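Local coordinates for protein aminoglycoside N(3)-acetyltransferase (Enterobacter cloacae, PDB 6NP3) that probably confers resistance to gentamicin and related 2-deoxystreptamine antibiotics by transferring an acetyl group from acetyl-CoA to their 3-amino group, at residues G110-A122 and A128-Y141. Residues are numbered along the deposited sequence; the frame is centred on the assembly and turned at random. Where two conformers were deposited one is given.
Sequences GCRRSAHPDASMA and AAWLVAPHEMGAAY. Unlike the reference sequence in segment 110-122: Ser114 (reference Thr). With LLL ((2R,3R,4R,5R)-2-((1S,2S,3R,4S,6R)-4,6-diamino-3-((2R,3R,6S)-3-amino-6-(aminomethyl)-tetrahydro-2H-pyran-2-yloxy)-2-hydr oxycyclohexyloxy)-5-methyl-4-(methylamino)-tetrahydro-2H-pyran-3,5-diol), chain B.
The ring of His135 meets Ser114 and O of Ala119 at its edge and His116 over one face, and shows how a buried imidazole can tie two loops together. In one of the two conformers of Ser114, ND1 of His135 shares a 2.7 Å hydrogen bond with OG of Ser114, in which either atom could be the donor. The same OG accepts a hydrogen bond from the backbone N of Met121 at 2.8 Å, so the serine hydroxyl links the ring to the strand pair. NE2 of His135 donates to O of Ala140, 2.8 Å away, and these two bonds fix the rotation of the ring. Over its centre stands CB of His116, 3.5 Å from the ring centroid, in a CH-pi contact.

His116 carries its own ring past His135, its chi1 of -167° turning CG away from the backbone N; the planes are inclined at 42°. That second imidazole is sandwiched: CB of Ala119 lies over one face and SD of Met137 over the opposite one, both offset toward the rim. A water joins NE2 of His116 to the backbone N of Gly138, inside the type II turn 136-139.

Toward the helix, Val132 sets CG2 against CB of Arg112 and CG1 against O of Met121. Toward the substrate, CE of Met121, in one of its two conformers, meets the ring edge of Tyr141, and CB of Ala119 touches it obliquely. OH of Tyr141 accepts a hydrogen bond from gentamicin N12, while Asp118 takes N33 on OD1 and O23 on OD2. The loop between strands 112-113 and 121-124 and the loop that follows helix 128-132 together contribute Asp118 and Tyr141 to the aminoglycoside pocket of this antibiotic N-acetyltransferase.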
ATOM      1  N   GLY A 110      14.111  11.821   5.495  1.00 19.18           N
ATOM      2  CA  GLY A 110      14.729  10.533   5.313  1.00 18.43           C
ATOM      3  C   GLY A 110      13.855   9.473   4.671  1.00 17.16           C
ATOM      4  O   GLY A 110      14.357   8.376   4.408  1.00 16.99           O
ATOM      5  N   CYS A 111      12.563   9.746   4.459  1.00 16.24           N
ATOM      6  CA  CYS A 111      11.701   8.787   3.784  1.00 14.91           C
ATOM      7  C   CYS A 111      12.276   8.495   2.408  1.00 15.39           C
ATOM      8  O   CYS A 111      12.738   9.399   1.704  1.00 18.11           O
ATOM      9  CB  CYS A 111      10.283   9.348   3.664  1.00 14.94           C
ATOM     10  SG  CYS A 111       9.106   8.185   3.107  1.00 15.33           S
ATOM     11  N   ARG A 112      12.253   7.228   2.020  1.00 14.51           N
ATOM     12  CA  ARG A 112      12.606   6.841   0.673  1.00 15.35           C
ATOM     13  C   ARG A 112      11.337   6.530  -0.112  1.00 15.05           C
ATOM     14  O   ARG A 112      10.310   6.144   0.453  1.00 15.71           O
ATOM     15  CB  ARG A 112      13.518   5.621   0.706  1.00 18.08           C
ATOM     16  CG  ARG A 112      14.776   5.826   1.510  1.00 25.40           C
ATOM     17  CD  ARG A 112      15.673   6.920   0.955  1.00 32.21           C
ATOM     18  NE  ARG A 112      16.990   6.778   1.563  1.00 39.36           N
ATOM     19  CZ  ARG A 112      18.021   6.171   0.983  1.00 44.96           C
ATOM     20  NH1 ARG A 112      17.912   5.680  -0.245  1.00 46.02           N
ATOM     21  NH2 ARG A 112      19.173   6.075   1.627  1.00 46.41           N
ATOM     22  N   ARG A 113      11.418   6.680  -1.430  1.00 15.54           N
ATOM     23  CA  ARG A 113      10.244   6.565  -2.291  1.00 16.02           C
ATOM     24  C   ARG A 113      10.532   5.650  -3.468  1.00 15.12           C
ATOM     25  O   ARG A 113      11.569   5.797  -4.121  1.00 16.39           O
ATOM     26  CB  ARG A 113       9.848   7.953  -2.821  1.00 18.26           C
ATOM     27  CG  ARG A 113       8.654   8.020  -3.777  1.00 20.52           C
ATOM     28  CD  ARG A 113       7.452   8.429  -3.024  1.00 20.88           C
ATOM     29  NE  ARG A 113       6.204   8.693  -3.736  1.00 17.24           N
ATOM     30  CZ  ARG A 113       5.732   9.898  -4.035  1.00 16.02           C
ATOM     31  NH1 ARG A 113       6.449  11.009  -3.799  1.00 17.43           N
ATOM     32  NH2 ARG A 113       4.507   9.977  -4.565  1.00 14.43           N
ATOM     33  N   SER A 114       9.608   4.736  -3.769  1.00 13.06           N
ATOM     34  CA  SER A 114       9.836   3.824  -4.878  0.95 12.54           C
ATOM     35  C   SER A 114       9.522   4.492  -6.215  1.00 12.93           C
ATOM     36  O   SER A 114       8.758   5.454  -6.303  1.00 13.66           O
ATOM     37  CB  SER A 114       9.063   2.525  -4.701  0.95 12.36           C
ATOM     38  OG  SER A 114       7.710   2.660  -5.111  0.95 11.47           O
ATOM     39  N   ALA A 115      10.086   3.911  -7.260  1.00 13.40           N
ATOM     40  CA  ALA A 115      10.116   4.477  -8.599  1.00 14.05           C
ATOM     41  C   ALA A 115       8.876   4.209  -9.444  1.00 13.98           C
ATOM     42  O   ALA A 115       8.788   4.757 -10.548  1.00 15.33           O
ATOM     43  CB  ALA A 115      11.341   3.917  -9.328  1.00 15.13           C
ATOM     44  N   HIS A 116       7.978   3.341  -9.030  1.00 12.90           N
ATOM     45  CA  HIS A 116       6.779   3.057  -9.811  1.00 11.78           C
ATOM     46  C   HIS A 116       5.762   4.156  -9.572  1.00 12.44           C
ATOM     47  O   HIS A 116       5.296   4.332  -8.444  1.00 13.08           O
ATOM     48  CB  HIS A 116       6.227   1.718  -9.370  1.00 12.69           C
ATOM     49  CG  HIS A 116       5.197   1.159 -10.276  1.00 12.03           C
ATOM     50  ND1 HIS A 116       4.034   1.817 -10.608  1.00 12.59           N
ATOM     51  CD2 HIS A 116       5.153  -0.044 -10.891  1.00 13.28           C
ATOM     52  CE1 HIS A 116       3.323   1.032 -11.396  1.00 12.29           C
ATOM     53  NE2 HIS A 116       3.974  -0.106 -11.569  1.00 12.72           N
ATOM     54  N   PRO A 117       5.428   4.945 -10.593  1.00 13.27           N
ATOM     55  CA  PRO A 117       4.649   6.152 -10.302  1.00 14.39           C
ATOM     56  C   PRO A 117       3.260   5.867  -9.770  1.00 15.19           C
ATOM     57  O   PRO A 117       2.799   6.561  -8.862  1.00 19.66           O
ATOM     58  CB  PRO A 117       4.646   6.905 -11.639  1.00 14.98           C
ATOM     59  CG  PRO A 117       5.858   6.460 -12.319  1.00 14.94           C
ATOM     60  CD  PRO A 117       5.951   4.977 -11.969  1.00 14.68           C
ATOM     61  N   ASP A 118       2.594   4.837 -10.280  1.00 12.80           N
ATOM     62  CA  ASP A 118       1.237   4.533  -9.850  1.00 12.62           C
ATOM     63  C   ASP A 118       1.208   3.694  -8.583  1.00 12.13           C
ATOM     64  O   ASP A 118       0.314   3.872  -7.754  1.00 13.10           O
ATOM     65  CB  ASP A 118       0.448   3.841 -10.970  1.00 13.42           C
ATOM     66  CG  ASP A 118      -1.010   3.759 -10.654  1.00 13.11           C
ATOM     67  OD1 ASP A 118      -1.695   4.817 -10.589  1.00 13.82           O
ATOM     68  OD2 ASP A 118      -1.494   2.633 -10.429  1.00 14.04           O
ATOM     69  N   ALA A 119       2.131   2.746  -8.452  1.00 11.95           N
ATOM     70  CA  ALA A 119       2.216   1.879  -7.284  1.00 12.20           C
ATOM     71  C   ALA A 119       3.196   2.386  -6.229  1.00 11.65           C
ATOM     72  O   ALA A 119       3.551   1.637  -5.315  1.00 11.55           O
ATOM     73  CB  ALA A 119       2.614   0.471  -7.730  1.00 12.39           C
ATOM     74  N   SER A 120       3.520   3.663  -6.236  1.00 11.50           N
ATOM     75  CA  SER A 120       4.652   4.128  -5.463  1.00 11.54           C
ATOM     76  C   SER A 120       4.505   3.843  -3.979  1.00 11.24           C
ATOM     77  O   SER A 120       3.463   4.079  -3.373  1.00 11.63           O
ATOM     78  CB  SER A 120       4.836   5.622  -5.677  1.00 11.75           C
ATOM     79  OG  SER A 120       6.031   6.099  -5.071  1.00 12.87           O
ATOM     80  N   MET A 121       5.613   3.401  -3.389  0.53 11.36           N
ATOM     81  CA  MET A 121       5.695   3.033  -1.984  0.53 11.34           C
ATOM     82  C   MET A 121       6.722   3.903  -1.268  0.53 12.11           C
ATOM     83  O   MET A 121       7.812   4.150  -1.795  0.53 13.05           O
ATOM     84  CB  MET A 121       6.152   1.572  -1.866  0.53 11.83           C
ATOM     85  CG  MET A 121       5.273   0.560  -2.562  0.53 12.10           C
ATOM     86  SD  MET A 121       3.831   0.148  -1.606  0.53 12.57           S
ATOM     87  CE  MET A 121       2.872  -0.719  -2.836  0.53 12.36           C
ATOM     88  N   ALA A 122       6.402   4.296  -0.035  1.00 11.47           N
ATOM     89  CA  ALA A 122       7.272   5.125   0.784  1.00 11.67           C
ATOM     90  C   ALA A 122       7.730   4.299   1.971  1.00 11.87           C
ATOM     91  O   ALA A 122       6.937   3.556   2.538  1.00 12.45           O
ATOM     92  CB  ALA A 122       6.507   6.348   1.269  1.00 13.46           C
ATOM     93  N   ALA A 128      14.894   1.044   4.563  1.00 13.25           N
ATOM     94  CA  ALA A 128      14.037   1.720   3.599  1.00 13.48           C
ATOM     95  C   ALA A 128      14.565   1.603   2.178  1.00 13.36           C
ATOM     96  O   ALA A 128      13.789   1.404   1.232  1.00 13.84           O
ATOM     97  CB  ALA A 128      13.914   3.195   3.958  1.00 14.32           C
ATOM     98  N   ALA A 129      15.870   1.755   1.974  1.00 13.90           N
ATOM     99  CA  ALA A 129      16.362   1.665   0.605  1.00 14.15           C
ATOM    100  C   ALA A 129      16.152   0.266   0.037  1.00 13.34           C
ATOM    101  O   ALA A 129      15.804   0.106  -1.144  1.00 14.60           O
ATOM    102  CB  ALA A 129      17.835   2.070   0.538  1.00 16.83           C
ATOM    103  N   TRP A 130      16.412  -0.759   0.839  1.00 12.75           N
ATOM    104  CA  TRP A 130      16.200  -2.131   0.396  1.00 12.81           C
ATOM    105  C   TRP A 130      14.729  -2.398   0.112  1.00 11.98           C
ATOM    106  O   TRP A 130      14.400  -3.116  -0.835  1.00 12.73           O
ATOM    107  CB  TRP A 130      16.724  -3.068   1.482  1.00 12.72           C
ATOM    108  CG  TRP A 130      16.470  -4.510   1.243  1.00 12.60           C
ATOM    109  CD1 TRP A 130      17.225  -5.349   0.488  1.00 14.31           C
ATOM    110  CD2 TRP A 130      15.399  -5.298   1.758  1.00 12.48           C
ATOM    111  NE1 TRP A 130      16.670  -6.597   0.465  1.00 15.82           N
ATOM    112  CE2 TRP A 130      15.549  -6.591   1.243  1.00 13.67           C
ATOM    113  CE3 TRP A 130      14.307  -5.027   2.575  1.00 13.18           C
ATOM    114  CZ2 TRP A 130      14.683  -7.616   1.563  1.00 15.08           C
ATOM    115  CZ3 TRP A 130      13.458  -6.064   2.901  1.00 14.12           C
ATOM    116  CH2 TRP A 130      13.656  -7.333   2.408  1.00 15.01           C
ATOM    117  N   LEU A 131      13.829  -1.801   0.893  1.00 11.71           N
ATOM    118  CA  LEU A 131      12.406  -1.979   0.640  1.00 12.23           C
ATOM    119  C   LEU A 131      11.980  -1.357  -0.684  1.00 12.00           C
ATOM    120  O   LEU A 131      11.204  -1.963  -1.422  1.00 12.20           O
ATOM    121  CB  LEU A 131      11.557  -1.379   1.758  1.00 12.03           C
ATOM    122  CG  LEU A 131      11.556  -2.205   3.037  1.00 12.56           C
ATOM    123  CD1 LEU A 131      11.065  -1.351   4.198  1.00 14.30           C
ATOM    124  CD2 LEU A 131      10.706  -3.437   2.895  1.00 13.21           C
ATOM    125  N   VAL A 132      12.425  -0.138  -0.990  1.00 12.95           N
ATOM    126  CA  VAL A 132      11.767   0.586  -2.067  1.00 13.16           C
ATOM    127  C   VAL A 132      12.306   0.313  -3.461  1.00 12.79           C
ATOM    128  O   VAL A 132      11.659   0.714  -4.439  1.00 13.74           O
ATOM    129  CB  VAL A 132      11.729   2.114  -1.877  1.00 14.47           C
ATOM    130  CG1 VAL A 132      10.987   2.497  -0.600  1.00 16.05           C
ATOM    131  CG2 VAL A 132      13.131   2.732  -1.900  1.00 16.23           C
ATOM    132  N   ALA A 133      13.453  -0.352  -3.605  1.00 13.25           N
ATOM    133  CA  ALA A 133      14.030  -0.584  -4.936  1.00 14.79           C
ATOM    134  C   ALA A 133      14.502  -2.023  -5.029  1.00 14.04           C
ATOM    135  O   ALA A 133      15.080  -2.541  -4.062  1.00 15.75           O
ATOM    136  CB  ALA A 133      15.223   0.354  -5.173  1.00 16.26           C
ATOM    137  N   PRO A 134      14.292  -2.689  -6.173  1.00 14.24           N
ATOM    138  CA  PRO A 134      13.674  -2.147  -7.382  1.00 14.02           C
ATOM    139  C   PRO A 134      12.151  -2.042  -7.268  1.00 13.31           C
ATOM    140  O   PRO A 134      11.496  -2.762  -6.507  1.00 13.31           O
ATOM    141  CB  PRO A 134      14.045  -3.182  -8.442  1.00 15.56           C
ATOM    142  CG  PRO A 134      14.146  -4.491  -7.669  1.00 16.00           C
ATOM    143  CD  PRO A 134      14.777  -4.072  -6.357  1.00 15.10           C
ATOM    144  N   HIS A 135      11.585  -1.157  -8.072  1.00 12.94           N
ATOM    145  CA  HIS A 135      10.134  -1.123  -8.214  1.00 12.32           C
ATOM    146  C   HIS A 135       9.843  -0.760  -9.674  1.00 12.59           C
ATOM    147  O   HIS A 135       9.597   0.397 -10.032  1.00 14.51           O
ATOM    148  CB  HIS A 135       9.454  -0.172  -7.252  1.00 11.89           C
ATOM    149  CG  HIS A 135       8.013  -0.462  -7.103  1.00 11.02           C
ATOM    150  ND1 HIS A 135       7.193   0.294  -6.303  1.00 11.28           N
ATOM    151  CD2 HIS A 135       7.254  -1.471  -7.595  1.00 11.53           C
ATOM    152  CE1 HIS A 135       5.983  -0.232  -6.314  1.00 11.28           C
ATOM    153  NE2 HIS A 135       5.987  -1.290  -7.108  1.00 11.66           N
ATOM    154  N   GLU A 136       9.790  -1.772 -10.514  1.00 13.44           N
ATOM    155  CA  GLU A 136       9.748  -1.572 -11.956  1.00 14.17           C
ATOM    156  C   GLU A 136       8.332  -1.639 -12.492  1.00 14.18           C
ATOM    157  O   GLU A 136       7.460  -2.321 -11.947  1.00 13.71           O
ATOM    158  CB  GLU A 136      10.642  -2.609 -12.653  1.00 15.63           C
ATOM    159  CG  GLU A 136      12.115  -2.316 -12.343  1.00 17.78           C
ATOM    160  CD  GLU A 136      13.058  -3.462 -12.638  1.00 22.00           C
ATOM    161  OE1 GLU A 136      12.608  -4.495 -13.160  1.00 22.80           O
ATOM    162  OE2 GLU A 136      14.261  -3.325 -12.335  1.00 26.71           O
ATOM    163  N   MET A 137       8.123  -0.920 -13.585  1.00 14.51           N
ATOM    164  CA  MET A 137       6.895  -1.081 -14.336  1.00 15.29           C
ATOM    165  C   MET A 137       6.718  -2.550 -14.685  1.00 13.54           C
ATOM    166  O   MET A 137       7.661  -3.239 -15.081  1.00 14.92           O
ATOM    167  CB  MET A 137       6.937  -0.197 -15.584  1.00 16.53           C
ATOM    168  CG  MET A 137       6.882   1.279 -15.219  1.00 17.15           C
ATOM    169  SD  MET A 137       5.217   1.845 -14.798  1.00 17.93           S
ATOM    170  CE  MET A 137       4.549   1.996 -16.431  1.00 18.54           C
ATOM    171  N   GLY A 138       5.508  -3.041 -14.488  1.00 14.12           N
ATOM    172  CA  GLY A 138       5.220  -4.435 -14.689  1.00 15.25           C
ATOM    173  C   GLY A 138       5.299  -5.272 -13.433  1.00 15.13           C
ATOM    174  O   GLY A 138       4.962  -6.463 -13.486  1.00 16.26           O
ATOM    175  N   ALA A 139       5.732  -4.682 -12.316  1.00 13.57           N
ATOM    176  CA  ALA A 139       5.878  -5.358 -11.037  1.00 14.39           C
ATOM    177  C   ALA A 139       5.299  -4.471  -9.936  1.00 12.76           C
ATOM    178  O   ALA A 139       5.970  -4.079  -8.982  1.00 13.87           O
ATOM    179  CB  ALA A 139       7.339  -5.697 -10.750  1.00 15.97           C
ATOM    180  N   ALA A 140       4.008  -4.178 -10.032  1.00 12.21           N
ATOM    181  CA  ALA A 140       3.420  -3.203  -9.123  1.00 11.95           C
ATOM    182  C   ALA A 140       3.344  -3.723  -7.691  1.00 11.48           C
ATOM    183  O   ALA A 140       3.840  -3.070  -6.761  1.00 12.04           O
ATOM    184  CB  ALA A 140       2.050  -2.775  -9.623  1.00 12.26           C
ATOM    185  N   TYR A 141       2.694  -4.890  -7.493  1.00 11.87           N
ATOM    186  CA  TYR A 141       2.456  -5.447  -6.168  1.00 11.61           C
ATOM    187  C   TYR A 141       2.891  -6.887  -6.043  1.00 11.83           C
ATOM    188  O   TYR A 141       2.713  -7.469  -4.969  1.00 13.39           O
ATOM    189  CB  TYR A 141       0.965  -5.370  -5.789  1.00 12.43           C
ATOM    190  CG  TYR A 141       0.403  -3.997  -6.078  1.00 12.13           C
ATOM    191  CD1 TYR A 141       0.746  -2.903  -5.291  1.00 13.01           C
ATOM    192  CD2 TYR A 141      -0.395  -3.765  -7.182  1.00 13.44           C
ATOM    193  CE1 TYR A 141       0.277  -1.638  -5.569  1.00 13.20           C
ATOM    194  CE2 TYR A 141      -0.865  -2.489  -7.461  1.00 13.72           C
ATOM    195  CZ  TYR A 141      -0.514  -1.438  -6.650  1.00 13.61           C
ATOM    196  OH  TYR A 141      -0.944  -0.165  -6.936  1.00 14.77           O
TER
HETATM  197  C11 LLL B 301     -10.002   0.740  -4.699  0.81 25.28           C
HETATM  198  O11 LLL B 301      -8.736   0.111  -4.370  0.81 19.54           O
HETATM  199  C21 LLL B 301     -10.651   1.160  -3.383  0.81 28.73           C
HETATM  200  N21 LLL B 301      -9.651   1.900  -2.622  0.81 30.20           N
HETATM  201  C31 LLL B 301     -10.984  -0.036  -2.569  0.81 28.69           C
HETATM  202  C41 LLL B 301     -11.962  -0.893  -3.356  0.81 29.31           C
HETATM  203  C51 LLL B 301     -11.313  -1.246  -4.690  0.81 29.22           C
HETATM  204  O51 LLL B 301     -10.938  -0.088  -5.381  0.81 28.20           O
HETATM  205  C61 LLL B 301     -12.286  -2.007  -5.564  0.81 29.85           C
HETATM  206  N61 LLL B 301     -11.621  -2.310  -6.831  0.81 29.57           N
HETATM  207  C12 LLL B 301      -5.049   0.308  -6.406  0.19 17.21           C
HETATM  208  N12 LLL B 301      -3.922   0.127  -7.310  0.19 16.97           N
HETATM  209  C22 LLL B 301      -5.426  -1.002  -5.714  0.81 17.33           C
HETATM  210  C32 LLL B 301      -6.549  -0.700  -4.743  0.19 19.27           C
HETATM  211  N32 LLL B 301      -6.922  -1.930  -4.039  0.19 20.46           N
HETATM  212  C42 LLL B 301      -7.804  -0.150  -5.423  0.19 19.52           C
HETATM  213  C52 LLL B 301      -7.431   1.085  -6.245  0.19 17.92           C
HETATM  214  O52 LLL B 301      -8.552   1.460  -7.011  0.19 17.59           O
HETATM  215  C62 LLL B 301      -6.265   0.832  -7.180  0.19 16.77           C
HETATM  216  O62 LLL B 301      -5.900   2.065  -7.772  0.81 13.57           O
HETATM  217  C13 LLL B 301      -5.804   2.111  -9.197  0.19 15.22           C
HETATM  218  C23 LLL B 301      -4.734   3.149  -9.524  0.19 14.76           C
HETATM  219  O23 LLL B 301      -3.550   2.787  -8.845  0.19 14.71           O
HETATM  220  C33 LLL B 301      -5.154   4.540  -9.013  0.19 14.73           C
HETATM  221  N33 LLL B 301      -4.162   5.552  -9.437  0.19 14.61           N
HETATM  222  C43 LLL B 301      -6.548   4.873  -9.585  0.19 15.04           C
HETATM  223  O43 LLL B 301      -6.380   5.078 -10.974  0.19 15.19           O
HETATM  224  C53 LLL B 301      -7.527   3.724  -9.317  0.19 15.04           C
HETATM  225  O53 LLL B 301      -7.056   2.489  -9.804  0.19 14.96           O
HETATM  226  C83 LLL B 301      -7.106   6.137  -8.921  0.19 15.40           C
HETATM  227  C93 LLL B 301      -3.678   6.334  -8.279  0.19 14.62           C
HETATM  228  O   HOH W   1      12.298   2.126  -6.674  1.00 15.61           O
HETATM  229  O   HOH W   2       9.398   2.125 -12.176  1.00 22.71           O
HETATM  230  O   HOH W   3       3.092  -2.136 -13.294  1.00 12.86           O
HETATM  231  O   HOH W   4      -0.444   0.152  -9.653  1.00 14.42           O